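Long-range contacts in prolyl oligopeptidase (Novosphingobium capsulatum, PDB 1YR2), which probably hydrolyses oligopeptides on the carboxyl side of proline, and far less readily of alanine, as a serine peptidase of family S9A: residues S43-L48 with D59-L64; V652-T657 with G664-Y669; D603-D608 with R634-H639. All blocks are in the same frame, centred on the assembly; numbering follows the deposited sequence.

Contact 1 (S43-L48 with D59-L64)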
loop_
_atom_site.group_PDB
_atom_site.type_symbol
_atom_site.label_atom_id
_atom_site.label_comp_id
_atom_site.label_asym_id
_atom_site.label_seq_id
_atom_site.Cartn_x
_atom_site.Cartn_y
_atom_site.Cartn_z
ATOM N N SER A 43 3.416 -33.306 -20.507
ATOM C CA SER A 43 2.746 -32.139 -21.074
ATOM C C SER A 43 2.577 -32.372 -22.575
ATOM O O SER A 43 3.358 -31.869 -23.341
ATOM C CB SER A 43 3.577 -30.883 -20.777
ATOM O OG SER A 43 3.556 -30.633 -19.358
ATOM N N PRO A 44 1.600 -33.181 -22.992
ATOM C CA PRO A 44 1.426 -33.482 -24.424
ATOM C C PRO A 44 1.334 -32.222 -25.300
ATOM O O PRO A 44 0.767 -31.217 -24.875
ATOM C CB PRO A 44 0.097 -34.256 -24.465
ATOM C CG PRO A 44 -0.036 -34.859 -23.063
ATOM C CD PRO A 44 0.569 -33.833 -22.173
ATOM N N GLN A 45 1.912 -32.276 -26.488
ATOM C CA GLN A 45 1.884 -31.153 -27.419
ATOM C C GLN A 45 0.848 -31.407 -28.496
ATOM O O GLN A 45 0.723 -32.521 -28.974
ATOM C CB GLN A 45 3.237 -30.998 -28.064
ATOM C CG GLN A 45 4.256 -30.602 -27.074
ATOM C CD GLN A 45 5.623 -30.423 -27.677
ATOM O OE1 GLN A 45 5.782 -29.741 -28.680
ATOM N NE2 GLN A 45 6.627 -31.029 -27.059
ATOM N N VAL A 46 0.083 -30.384 -28.838
ATOM C CA VAL A 46 -0.755 -30.395 -30.020
ATOM C C VAL A 46 -0.030 -29.424 -30.951
ATOM O O VAL A 46 -0.097 -28.214 -30.752
ATOM C CB VAL A 46 -2.200 -29.911 -29.704
ATOM C CG1 VAL A 46 -3.046 -29.815 -30.994
ATOM C CG2 VAL A 46 -2.900 -30.839 -28.663
ATOM N N PRO A 47 0.719 -29.938 -31.924
ATOM C CA PRO A 47 1.541 -29.077 -32.776
ATOM C C PRO A 47 0.713 -27.961 -33.428
ATOM O O PRO A 47 -0.405 -28.202 -33.884
ATOM C CB PRO A 47 2.093 -30.056 -33.820
ATOM C CG PRO A 47 2.154 -31.344 -33.111
ATOM C CD PRO A 47 0.923 -31.369 -32.227
ATOM N N LEU A 48 1.217 -26.752 -33.393
ATOM C CA LEU A 48 0.517 -25.599 -33.925
ATOM C C LEU A 48 1.550 -24.516 -34.200
ATOM O O LEU A 48 2.171 -24.014 -33.283
ATOM C CB LEU A 48 -0.533 -25.076 -32.932
ATOM C CG LEU A 48 -1.205 -23.753 -33.298
ATOM C CD1 LEU A 48 -2.001 -23.899 -34.617
ATOM C CD2 LEU A 48 -2.072 -23.229 -32.151
ATOM N N ASP A 59 3.032 -22.756 -30.693
ATOM C CA ASP A 59 2.236 -22.687 -29.465
ATOM C C ASP A 59 1.621 -24.046 -29.212
ATOM O O ASP A 59 0.425 -24.250 -29.389
ATOM C CB ASP A 59 1.188 -21.572 -29.612
ATOM C CG ASP A 59 0.498 -21.204 -28.317
ATOM O OD1 ASP A 59 0.729 -21.860 -27.279
ATOM O OD2 ASP A 59 -0.285 -20.215 -28.262
ATOM N N PRO A 60 2.448 -25.005 -28.839
ATOM C CA PRO A 60 1.999 -26.391 -28.681
ATOM C C PRO A 60 1.125 -26.689 -27.474
ATOM O O PRO A 60 0.581 -27.809 -27.399
ATOM C CB PRO A 60 3.294 -27.190 -28.580
ATOM C CG PRO A 60 4.391 -26.209 -28.433
ATOM C CD PRO A 60 3.893 -24.842 -28.608
ATOM N N TRP A 61 1.021 -25.741 -26.557
ATOM C CA TRP A 61 0.271 -25.939 -25.308
ATOM C C TRP A 61 -0.928 -24.999 -25.213
ATOM O O TRP A 61 -1.452 -24.729 -24.132
ATOM C CB TRP A 61 1.197 -25.832 -24.100
ATOM C CG TRP A 61 2.238 -26.940 -24.082
ATOM C CD1 TRP A 61 2.028 -28.244 -23.794
ATOM C CD2 TRP A 61 3.627 -26.817 -24.413
ATOM N NE1 TRP A 61 3.210 -28.949 -23.886
ATOM C CE2 TRP A 61 4.206 -28.090 -24.279
ATOM C CE3 TRP A 61 4.425 -25.764 -24.837
ATOM C CZ2 TRP A 61 5.560 -28.335 -24.536
ATOM C CZ3 TRP A 61 5.749 -25.985 -25.054
ATOM C CH2 TRP A 61 6.315 -27.287 -24.915
ATOM N N ARG A 62 -1.426 -24.552 -26.360
ATOM C CA ARG A 62 -2.596 -23.700 -26.345
ATOM C C ARG A 62 -3.781 -24.365 -25.634
ATOM O O ARG A 62 -4.615 -23.682 -25.055
ATOM C CB ARG A 62 -3.024 -23.295 -27.741
ATOM C CG ARG A 62 -3.979 -22.111 -27.686
ATOM C CD ARG A 62 -4.168 -21.376 -28.981
ATOM N NE ARG A 62 -2.986 -20.623 -29.342
ATOM C CZ ARG A 62 -2.876 -20.025 -30.495
ATOM N NH1 ARG A 62 -3.886 -20.066 -31.383
ATOM N NH2 ARG A 62 -1.761 -19.378 -30.806
ATOM N N TRP A 63 -3.844 -25.689 -25.682
ATOM C CA TRP A 63 -4.918 -26.432 -24.988
ATOM C C TRP A 63 -4.948 -26.186 -23.469
ATOM O O TRP A 63 -6.004 -26.327 -22.842
ATOM C CB TRP A 63 -4.858 -27.921 -25.315
ATOM C CG TRP A 63 -3.611 -28.627 -24.816
ATOM C CD1 TRP A 63 -2.445 -28.784 -25.479
ATOM C CD2 TRP A 63 -3.435 -29.254 -23.538
ATOM N NE1 TRP A 63 -1.538 -29.461 -24.699
ATOM C CE2 TRP A 63 -2.127 -29.759 -23.494
ATOM C CE3 TRP A 63 -4.259 -29.450 -22.432
ATOM C CZ2 TRP A 63 -1.625 -30.447 -22.382
ATOM C CZ3 TRP A 63 -3.758 -30.141 -21.326
ATOM C CH2 TRP A 63 -2.459 -30.619 -21.310
ATOM N N LEU A 64 -3.804 -25.826 -22.889
ATOM C CA LEU A 64 -3.711 -25.515 -21.458
ATOM C C LEU A 64 -4.348 -24.158 -21.096
ATOM O O LEU A 64 -4.459 -23.803 -19.912
ATOM C CB LEU A 64 -2.268 -25.597 -20.975
ATOM C CG LEU A 64 -1.775 -26.995 -20.633
ATOM C CD1 LEU A 64 -0.283 -26.935 -20.472
ATOM C CD2 LEU A 64 -2.402 -27.527 -19.399
HETATM O O HOH W 1 -1.603 -26.126 -29.766
#
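Val46 N donates to Pro60 O at 3.0 Å, and Asp59 N to Leu48 O at 3.0 Å. The two segments run in opposite directions, and 59-64 opens with a type I turn from Asp59 to Arg62. Water 1 donates to both Val46 O and Asp59 O. Two indoles carry the other end. With CG beside the backbone N (chi1 -65°), Trp61 brings NE1 to Ser43 O in a nearly straight bond (3.0 Å, 174°); the oxygen lies in the ring plane, yet the N-H comes from above the carbonyl plane. Trp63 NE1 reaches Pro44 O at 2.9 Å with a more bent approach, 142°. Gln45 CG lies 3.6 Å from Trp61 CZ2, and its chain runs beside Pro60. A leucine at Trp61 would probably leave Ser43 O without its donor and open a gap beside Gln45. Leu48 CD2 sits over one face of the Arg62 guanidinium, 3.7 Å from CZ. Arg62 grips Asp59 side-on, NE and NH2 both meeting OD2. Asp59 OD1 turns to Tyr638 and Lys668. Backbone carbonyls and indole N-H groups thus do most of the joining, while the Asp59 carboxylate ties this N-terminal loop pair to a loop and helix of the hydrolase core.

Contact 2 (V652-T657 with G664-Y669). Unlike the reference sequence in segment 664-669: Phe667 (reference Leu).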
loop_
_atom_site.group_PDB
_atom_site.type_symbol
_atom_site.label_atom_id
_atom_site.label_comp_id
_atom_site.label_asym_id
_atom_site.label_seq_id
_atom_site.Cartn_x
_atom_site.Cartn_y
_atom_site.Cartn_z
ATOM N N VAL A 652 6.915 -21.771 -10.202
ATOM C CA VAL A 652 5.789 -21.000 -10.691
ATOM C C VAL A 652 4.593 -21.167 -9.724
ATOM O O VAL A 652 4.301 -22.279 -9.263
ATOM C CB VAL A 652 5.414 -21.470 -12.091
ATOM C CG1 VAL A 652 4.255 -20.665 -12.661
ATOM C CG2 VAL A 652 6.677 -21.521 -12.995
ATOM N N THR A 653 3.912 -20.093 -9.364
ATOM C CA THR A 653 2.724 -20.245 -8.478
ATOM C C THR A 653 1.515 -19.580 -9.057
ATOM O O THR A 653 1.606 -18.487 -9.653
ATOM C CB THR A 653 2.966 -19.675 -7.062
ATOM O OG1 THR A 653 3.231 -18.280 -7.187
ATOM C CG2 THR A 653 4.210 -20.254 -6.397
ATOM N N THR A 654 0.368 -20.231 -8.900
ATOM C CA THR A 654 -0.914 -19.652 -9.329
ATOM C C THR A 654 -2.016 -20.518 -8.741
ATOM O O THR A 654 -1.746 -21.647 -8.364
ATOM C CB THR A 654 -1.054 -19.622 -10.891
ATOM O OG1 THR A 654 -2.369 -19.217 -11.279
ATOM C CG2 THR A 654 -0.945 -21.040 -11.495
ATOM N N ALA A 655 -3.231 -19.983 -8.636
ATOM C CA ALA A 655 -4.403 -20.821 -8.373
ATOM C C ALA A 655 -4.852 -21.399 -9.704
ATOM O O ALA A 655 -4.358 -20.973 -10.764
ATOM C CB ALA A 655 -5.532 -20.017 -7.739
ATOM N N ASP A 656 -5.736 -22.384 -9.657
ATOM C CA ASP A 656 -6.144 -23.105 -10.858
ATOM C C ASP A 656 -7.192 -22.340 -11.661
ATOM O O ASP A 656 -7.371 -22.608 -12.853
ATOM C CB ASP A 656 -6.619 -24.530 -10.530
ATOM C CG ASP A 656 -7.865 -24.567 -9.687
ATOM O OD1 ASP A 656 -8.131 -23.625 -8.903
ATOM O OD2 ASP A 656 -8.636 -25.538 -9.723
ATOM N N THR A 657 -7.843 -21.384 -11.001
ATOM C CA THR A 657 -8.608 -20.317 -11.658
ATOM C C THR A 657 -8.200 -18.953 -11.128
ATOM O O THR A 657 -7.807 -18.795 -9.953
ATOM C CB THR A 657 -10.114 -20.477 -11.475
ATOM O OG1 THR A 657 -10.448 -20.488 -10.077
ATOM C CG2 THR A 657 -10.564 -21.827 -12.019
ATOM N N GLY A 664 -3.662 -20.151 -17.434
ATOM C CA GLY A 664 -3.076 -20.663 -18.634
ATOM C C GLY A 664 -1.707 -20.115 -18.965
ATOM O O GLY A 664 -0.912 -20.827 -19.564
ATOM N N HIS A 665 -1.437 -18.844 -18.650
ATOM C CA HIS A 665 -0.105 -18.282 -18.820
ATOM C C HIS A 665 0.931 -19.145 -18.067
ATOM O O HIS A 665 1.933 -19.573 -18.640
ATOM C CB HIS A 665 -0.010 -16.843 -18.282
ATOM C CG HIS A 665 -0.726 -15.812 -19.100
ATOM N ND1 HIS A 665 -0.229 -15.332 -20.295
ATOM C CD2 HIS A 665 -1.881 -15.130 -18.866
ATOM C CE1 HIS A 665 -1.062 -14.422 -20.772
ATOM N NE2 HIS A 665 -2.061 -14.258 -19.909
ATOM N N SER A 666 0.690 -19.357 -16.781
ATOM C CA SER A 666 1.595 -20.139 -15.938
ATOM C C SER A 666 1.663 -21.615 -16.356
ATOM O O SER A 666 2.694 -22.240 -16.312
ATOM C CB SER A 666 1.189 -20.025 -14.482
ATOM O OG SER A 666 1.523 -18.777 -13.929
ATOM N N PHE A 667 0.528 -22.179 -16.742
ATOM C CA PHE A 667 0.478 -23.554 -17.129
ATOM C C PHE A 667 1.334 -23.748 -18.374
ATOM O O PHE A 667 2.133 -24.688 -18.420
ATOM C CB PHE A 667 -0.959 -23.989 -17.439
ATOM C CG PHE A 667 -1.919 -24.008 -16.254
ATOM C CD1 PHE A 667 -1.519 -23.783 -14.935
ATOM C CD2 PHE A 667 -3.283 -24.255 -16.515
ATOM C CE1 PHE A 667 -2.419 -23.775 -13.930
ATOM C CE2 PHE A 667 -4.211 -24.270 -15.493
ATOM C CZ PHE A 667 -3.792 -24.067 -14.199
ATOM N N LYS A 668 1.175 -22.919 -19.411
ATOM C CA LYS A 668 1.918 -23.123 -20.687
ATOM C C LYS A 668 3.401 -22.873 -20.489
ATOM O O LYS A 668 4.238 -23.570 -21.061
ATOM C CB LYS A 668 1.404 -22.175 -21.787
ATOM C CG LYS A 668 -0.023 -22.540 -22.250
ATOM C CD LYS A 668 -0.321 -21.982 -23.640
ATOM C CE LYS A 668 0.046 -20.531 -23.761
ATOM N NZ LYS A 668 -0.460 -19.957 -25.025
ATOM N N TYR A 669 3.725 -21.876 -19.661
ATOM C CA TYR A 669 5.112 -21.538 -19.340
ATOM C C TYR A 669 5.804 -22.698 -18.643
ATOM O O TYR A 669 6.910 -23.045 -19.002
ATOM C CB TYR A 669 5.155 -20.278 -18.455
ATOM C CG TYR A 669 6.488 -19.929 -17.942
ATOM C CD1 TYR A 669 7.448 -19.361 -18.779
ATOM C CD2 TYR A 669 6.775 -20.024 -16.593
ATOM C CE1 TYR A 669 8.723 -19.003 -18.291
ATOM C CE2 TYR A 669 8.034 -19.664 -16.099
ATOM C CZ TYR A 669 8.990 -19.126 -16.947
ATOM O OH TYR A 669 10.216 -18.774 -16.425
#
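Val652 holds CG1 opposite the backbone N (chi1 -179°), and this turns CG1 to Ser666 and CG2 to Tyr669. Thr654 has OG1 in the equivalent place (chi1 173°). Its CG2 therefore stands between N and the carbonyl carbon and faces the helix. CG1 of Val652 comes 3.6 Å from Ser666 OG and also touches CB. Val652 CG2 meets the edge of the Tyr669 ring near its plane, 3.9 Å from CE2. Thr654 CG2 lies between two neighbours, 3.8 Å from Ser666 CB and 3.9 Å from Phe667 CE1. The side chains of Thr654 and Phe667 cross at about a right angle. Strand 649-654, helix 664-675 and strand 683-687 form a beta-alpha-beta unit of the alpha/beta-hydrolase fold. Residues 664-669 of the helix pass strand residues 652-654 with axes 8.7 Å apart at their closest, nearly antiparallel at 153°. In alpha/beta hydrolases the loop after the strand in this place, the seventh of eight, usually carries the catalytic acid. No hydrogen bond crosses the contact. The hydroxyl of Thr654 is instead used within its own segment, OG1 donating to Ala655 O at 2.7 Å on a lone pair. Phe667 CZ approaches Asp656 O at 4.1 Å, where the chain leaves the strand. Ile685 of the neighbouring strand touches Val652, Thr654 and Phe667, and Trp77 meets the Phe667 ring.

Contact 3 (D603-D608 with R634-H639)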
loop_
_atom_site.group_PDB
_atom_site.type_symbol
_atom_site.label_atom_id
_atom_site.label_comp_id
_atom_site.label_asym_id
_atom_site.label_seq_id
_atom_site.Cartn_x
_atom_site.Cartn_y
_atom_site.Cartn_z
ATOM N N ASP A 603 2.522 -15.396 -21.604
ATOM C CA ASP A 603 2.315 -15.338 -23.036
ATOM C C ASP A 603 1.901 -13.907 -23.425
ATOM O O ASP A 603 0.743 -13.513 -23.344
ATOM C CB ASP A 603 1.288 -16.369 -23.483
ATOM C CG ASP A 603 1.172 -16.447 -25.024
ATOM O OD1 ASP A 603 1.529 -15.435 -25.726
ATOM O OD2 ASP A 603 0.706 -17.448 -25.608
ATOM N N MET A 604 2.895 -13.130 -23.786
ATOM C CA MET A 604 2.740 -11.710 -24.084
ATOM C C MET A 604 2.248 -11.473 -25.494
ATOM O O MET A 604 2.025 -10.325 -25.888
ATOM C CB MET A 604 4.091 -11.024 -23.888
ATOM C CG MET A 604 4.541 -10.965 -22.444
ATOM S SD MET A 604 3.394 -10.089 -21.355
ATOM C CE MET A 604 3.326 -8.485 -22.081
ATOM N N LEU A 605 2.078 -12.542 -26.267
ATOM C CA LEU A 605 1.475 -12.436 -27.579
ATOM C C LEU A 605 -0.037 -12.607 -27.525
ATOM O O LEU A 605 -0.717 -12.187 -28.463
ATOM C CB LEU A 605 2.081 -13.450 -28.565
ATOM C CG LEU A 605 3.589 -13.404 -28.719
ATOM C CD1 LEU A 605 4.000 -14.405 -29.846
ATOM C CD2 LEU A 605 4.032 -12.024 -29.011
ATOM N N ARG A 606 -0.534 -13.234 -26.442
ATOM C CA ARG A 606 -1.945 -13.558 -26.315
ATOM C C ARG A 606 -2.615 -12.986 -25.049
ATOM O O ARG A 606 -3.750 -13.349 -24.731
ATOM C CB ARG A 606 -2.111 -15.085 -26.358
ATOM C CG ARG A 606 -1.838 -15.684 -27.718
ATOM C CD ARG A 606 -1.913 -17.195 -27.741
ATOM N NE ARG A 606 -3.249 -17.693 -27.393
ATOM C CZ ARG A 606 -4.303 -17.633 -28.185
ATOM N NH1 ARG A 606 -4.244 -17.088 -29.385
ATOM N NH2 ARG A 606 -5.447 -18.126 -27.778
ATOM N N PHE A 607 -1.950 -12.092 -24.340
ATOM C CA PHE A 607 -2.453 -11.607 -23.032
ATOM C C PHE A 607 -3.798 -10.888 -23.159
ATOM O O PHE A 607 -4.665 -10.995 -22.281
ATOM C CB PHE A 607 -1.443 -10.679 -22.355
ATOM C CG PHE A 607 -1.318 -9.350 -23.021
ATOM C CD1 PHE A 607 -2.187 -8.334 -22.700
ATOM C CD2 PHE A 607 -0.331 -9.097 -23.954
ATOM C CE1 PHE A 607 -2.103 -7.116 -23.303
ATOM C CE2 PHE A 607 -0.254 -7.887 -24.557
ATOM C CZ PHE A 607 -1.174 -6.897 -24.249
ATOM N N ASP A 608 -3.996 -10.244 -24.289
ATOM C CA ASP A 608 -5.232 -9.515 -24.536
ATOM C C ASP A 608 -6.419 -10.361 -25.026
ATOM O O ASP A 608 -7.487 -9.812 -25.287
ATOM C CB ASP A 608 -4.970 -8.352 -25.466
ATOM C CG ASP A 608 -4.708 -8.781 -26.894
ATOM O OD1 ASP A 608 -4.181 -9.903 -27.152
ATOM O OD2 ASP A 608 -4.952 -7.997 -27.822
ATOM N N ARG A 634 10.135 -10.271 -28.487
ATOM C CA ARG A 634 11.508 -10.288 -27.982
ATOM C C ARG A 634 11.617 -10.674 -26.516
ATOM O O ARG A 634 12.656 -11.132 -26.103
ATOM C CB ARG A 634 12.180 -8.916 -28.175
ATOM C CG ARG A 634 12.532 -8.634 -29.608
ATOM C CD ARG A 634 12.793 -7.154 -29.927
ATOM N NE ARG A 634 12.887 -6.952 -31.383
ATOM C CZ ARG A 634 12.430 -5.896 -32.072
ATOM N NH1 ARG A 634 11.828 -4.855 -31.479
ATOM N NH2 ARG A 634 12.546 -5.901 -33.392
ATOM N N TYR A 635 10.543 -10.521 -25.749
ATOM C CA TYR A 635 10.590 -10.854 -24.310
ATOM C C TYR A 635 9.508 -11.747 -23.730
ATOM O O TYR A 635 9.611 -12.157 -22.555
ATOM C CB TYR A 635 10.744 -9.588 -23.480
ATOM C CG TYR A 635 9.531 -8.682 -23.396
ATOM C CD1 TYR A 635 8.467 -8.986 -22.565
ATOM C CD2 TYR A 635 9.465 -7.494 -24.111
ATOM C CE1 TYR A 635 7.378 -8.146 -22.431
ATOM C CE2 TYR A 635 8.344 -6.636 -24.009
ATOM C CZ TYR A 635 7.305 -6.975 -23.162
ATOM O OH TYR A 635 6.182 -6.166 -22.988
ATOM N N SER A 636 8.479 -12.087 -24.507
ATOM C CA SER A 636 7.406 -12.974 -24.034
ATOM C C SER A 636 8.012 -14.220 -23.400
ATOM O O SER A 636 8.624 -14.996 -24.117
ATOM C CB SER A 636 6.553 -13.387 -25.219
ATOM O OG SER A 636 5.544 -14.308 -24.849
ATOM N N PRO A 637 7.930 -14.394 -22.074
ATOM C CA PRO A 637 8.635 -15.521 -21.423
ATOM C C PRO A 637 8.341 -16.912 -22.054
ATOM O O PRO A 637 9.272 -17.679 -22.225
ATOM C CB PRO A 637 8.198 -15.437 -19.970
ATOM C CG PRO A 637 7.863 -14.006 -19.802
ATOM C CD PRO A 637 7.264 -13.510 -21.117
ATOM N N TYR A 638 7.111 -17.173 -22.450
ATOM C CA TYR A 638 6.728 -18.485 -22.993
ATOM C C TYR A 638 7.426 -18.771 -24.312
ATOM O O TYR A 638 7.729 -19.925 -24.597
ATOM C CB TYR A 638 5.197 -18.516 -23.147
ATOM C CG TYR A 638 4.581 -19.692 -23.882
ATOM C CD1 TYR A 638 4.680 -20.991 -23.395
ATOM C CD2 TYR A 638 3.867 -19.493 -25.058
ATOM C CE1 TYR A 638 4.081 -22.087 -24.084
ATOM C CE2 TYR A 638 3.251 -20.569 -25.754
ATOM C CZ TYR A 638 3.358 -21.853 -25.251
ATOM O OH TYR A 638 2.735 -22.884 -25.927
ATOM N N HIS A 639 7.713 -17.733 -25.087
ATOM C CA HIS A 639 8.271 -17.881 -26.437
ATOM C C HIS A 639 9.784 -17.771 -26.446
ATOM O O HIS A 639 10.388 -17.893 -27.501
ATOM C CB HIS A 639 7.684 -16.824 -27.405
ATOM C CG HIS A 639 6.213 -16.937 -27.568
ATOM N ND1 HIS A 639 5.340 -16.208 -26.799
ATOM C CD2 HIS A 639 5.458 -17.726 -28.368
ATOM C CE1 HIS A 639 4.099 -16.542 -27.124
ATOM N NE2 HIS A 639 4.147 -17.470 -28.065
HETATM O O HOH W 2 1.150 -18.064 -28.244
#
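Met604 and Ser636 bring the two loops closest, with CA atoms 4.8 Å apart, and Met604 N donates to Ser636 OG at 3.1 Å and 157°. With OG opposite the backbone N (chi1 177°), the serine hydroxyl reaches this N-H and, at 2.7 Å, His639 ND1 of its own segment. The imidazole is packed on both faces. Leu605 CD1 makes a CH-pi contact 3.6 Å from the His639 ring centroid, and Tyr638 CD2 lies over the opposite face. Asp603 OD1 comes to the ring edge, 3.1 Å from His639 CE1, with the carboxylate steeply turned against the imidazole. Water 2 joins the same two residues: it donates to Asp603 OD2 and lies 3.1 Å from His639 NE2. The histidine is thus held in its plane by Ser636 on one side and the water on another, so its rotation is probably fixed. Asp603 OD1 also takes the N-H of Leu605, which makes an Asx turn, while OD2 forms a salt bridge with Lys668. Met604 bends twice along its chain. Its CG rests on Pro637 CD and its CE comes 3.8 Å from Tyr635 OH. Leu579 of helix 576-587 touches Met604, Tyr635 and Pro637. Both loops belong to one helical crossover of the alpha/beta-hydrolase fold, between parallel strands 594-598 and 649-654; 603-608 lies near its start, 634-639 after helix 626-633.

Overall arrangement
Along the chain contact 1 comes first, then contact 3, then contact 2. Their centres lie about 14 to 15 Å apart, on the same side of the chain's centre. Helix 664-675 is common ground: contact 2 packs one side of it on the sheet, while residues of contacts 1 and 3 touch it elsewhere. Lys668 of this helix draws on the carboxylates of both other contacts, and Asp603 N of contact 3 bonds to His665 ND1 of contact 2. The N-terminal part of the chain is thus built into the alpha/beta-hydrolase domain, as in other prolyl oligopeptidases, and the propeller comes between it and the rest of that domain in sequence.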